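Local coordinates for mucus binding protein (Lactobacillus reuteri, PDB 3I57) that probably helps the bacterium adhere to mucus as a cell-wall-anchored surface protein, this type 2 repeat also binding immunoglobulins, at residues A[39-43]-A[44-48]. Residues are numbered along the deposited sequence; the frame is centred on the assembly and turned at random.
Sequences KKFEG and DGYEL
Tyr46 N donates to Phe41 O at 3.1 Å and Gly45 N to Glu42 O, the bond pair of a Schellman motif that closes helix 35-43 of this beta-grasp domain and turns the chain into strand 46-51. Gly45 has a positive phi of 104°, a backbone setting in which a CB would collide with the carbonyl oxygen of Asp44, so glycine fits here. Phe41 O also accepts from Asp44 N (2.9 Å); the two donors reach it from opposite faces of its carbonyl plane, and the same oxygen lies at the edge of the Tyr46 ring, in its plane. Beside this cap, Phe41 CB packs on Tyr46 CD2 (4.0 Å). One turn back, Lys40 NZ forms a salt bridge with Asp44 OD2 (2.8 Å) on the syn side of the carboxylate; a bend at chi2 (-82°) and another at chi4 carry the lysine chain there, its CD lying over the centre of the Phe41 ring. A water donates to both Lys40 O and Asp44 OD1, so each carboxylate oxygen has a partner. With an alanine in place of Asp44, the ammonium of Lys40 would probably lose its carboxylate mate and the water its second acceptor. Glu42, extended beyond CG, reaches across to the strand, where the anti lone pair of OE2 receives Leu48 N at 2.9 Å, nearly straight at 173°. Further out, the Phe41 ring meets Tyr8 and Phe73 of the underlying sheet, and Tyr46 OH is hydrogen-bonded to Asp10 OD2.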
loop_
_atom_site.group_PDB
_atom_site.type_symbol
_atom_site.label_atom_id
_atom_site.label_comp_id
_atom_site.label_asym_id
_atom_site.label_seq_id
_atom_site.Cartn_x
_atom_site.Cartn_y
_atom_site.Cartn_z
ATOM N N LYS A 39 -14.169 21.426 3.319
ATOM C CA LYS A 39 -14.926 20.479 2.486
ATOM C C LYS A 39 -14.181 20.048 1.213
ATOM O O LYS A 39 -14.150 18.845 0.869
ATOM C CB LYS A 39 -16.280 21.083 2.127
ATOM C CG LYS A 39 -17.192 20.177 1.327
ATOM C CD LYS A 39 -18.565 20.877 1.213
ATOM C CE LYS A 39 -19.442 20.299 0.104
ATOM N NZ LYS A 39 -20.212 19.106 0.523
ATOM N N LYS A 40 -13.593 21.014 0.518
ATOM C CA LYS A 40 -12.845 20.752 -0.700
ATOM C C LYS A 40 -11.680 19.788 -0.458
ATOM O O LYS A 40 -11.557 18.753 -1.133
ATOM C CB LYS A 40 -12.369 22.059 -1.332
ATOM C CG LYS A 40 -11.596 21.914 -2.670
ATOM C CD LYS A 40 -10.127 21.561 -2.434
ATOM C CE LYS A 40 -9.335 21.467 -3.765
ATOM N NZ LYS A 40 -9.980 20.495 -4.704
ATOM N N PHE A 41 -10.830 20.102 0.511
ATOM C CA PHE A 41 -9.699 19.217 0.766
ATOM C C PHE A 41 -10.111 17.836 1.308
ATOM O O PHE A 41 -9.516 16.816 0.937
ATOM C CB PHE A 41 -8.621 19.923 1.599
ATOM C CG PHE A 41 -7.950 21.032 0.831
ATOM C CD1 PHE A 41 -7.145 20.724 -0.263
ATOM C CD2 PHE A 41 -8.177 22.352 1.136
ATOM C CE1 PHE A 41 -6.558 21.722 -1.004
ATOM C CE2 PHE A 41 -7.605 23.369 0.373
ATOM C CZ PHE A 41 -6.787 23.055 -0.676
ATOM N N GLU A 42 -11.166 17.784 2.126
ATOM C CA GLU A 42 -11.649 16.478 2.591
ATOM C C GLU A 42 -12.169 15.656 1.393
ATOM O O GLU A 42 -12.022 14.447 1.358
ATOM C CB GLU A 42 -12.621 16.629 3.781
ATOM C CG GLU A 42 -11.887 17.168 5.063
ATOM C CD GLU A 42 -12.671 16.991 6.384
ATOM O OE1 GLU A 42 -13.899 17.139 6.336
ATOM O OE2 GLU A 42 -12.062 16.721 7.476
ATOM N N GLY A 43 -12.664 16.338 0.369
ATOM C CA GLY A 43 -13.055 15.681 -0.872
ATOM C C GLY A 43 -11.881 15.142 -1.669
ATOM O O GLY A 43 -12.069 14.314 -2.562
ATOM N N ASP A 44 -10.669 15.618 -1.386
ATOM C CA ASP A 44 -9.472 15.098 -2.031
ATOM C C ASP A 44 -8.753 14.103 -1.109
ATOM O O ASP A 44 -7.605 13.789 -1.333
ATOM C CB ASP A 44 -8.498 16.214 -2.417
ATOM C CG ASP A 44 -9.079 17.176 -3.470
ATOM O OD1 ASP A 44 -10.024 16.788 -4.146
ATOM O OD2 ASP A 44 -8.568 18.294 -3.617
ATOM N N GLY A 45 -9.413 13.640 -0.064
ATOM C CA GLY A 45 -8.804 12.615 0.785
ATOM C C GLY A 45 -8.261 13.068 2.111
ATOM O O GLY A 45 -7.883 12.243 2.951
ATOM N N TYR A 46 -8.184 14.375 2.309
ATOM C CA TYR A 46 -7.633 14.895 3.557
ATOM C C TYR A 46 -8.601 14.752 4.704
ATOM O O TYR A 46 -9.793 14.531 4.510
ATOM C CB TYR A 46 -7.243 16.377 3.392
ATOM C CG TYR A 46 -6.029 16.542 2.528
ATOM C CD1 TYR A 46 -4.764 16.389 3.082
ATOM C CD2 TYR A 46 -6.135 16.799 1.160
ATOM C CE1 TYR A 46 -3.632 16.511 2.322
ATOM C CE2 TYR A 46 -4.982 16.932 0.378
ATOM C CZ TYR A 46 -3.740 16.798 0.992
ATOM O OH TYR A 46 -2.584 16.924 0.273
ATOM N N GLU A 47 -8.071 14.906 5.914
ATOM C CA GLU A 47 -8.873 14.925 7.125
ATOM C C GLU A 47 -8.390 16.125 7.896
ATOM O O GLU A 47 -7.192 16.265 8.111
ATOM C CB GLU A 47 -8.572 13.661 7.932
ATOM C CG GLU A 47 -9.437 13.481 9.120
ATOM C CD GLU A 47 -9.491 12.022 9.506
ATOM O OE1 GLU A 47 -10.508 11.640 10.121
ATOM O OE2 GLU A 47 -8.533 11.271 9.157
ATOM N N LEU A 48 -9.311 16.979 8.332
ATOM C CA LEU A 48 -8.935 18.122 9.155
ATOM C C LEU A 48 -8.211 17.698 10.433
ATOM O O LEU A 48 -8.707 16.842 11.191
ATOM C CB LEU A 48 -10.163 18.966 9.500
ATOM C CG LEU A 48 -9.903 20.217 10.359
ATOM C CD1 LEU A 48 -9.037 21.268 9.644
ATOM C CD2 LEU A 48 -11.205 20.833 10.809
HETATM O O HOH W 1 -12.382 18.203 -3.562
#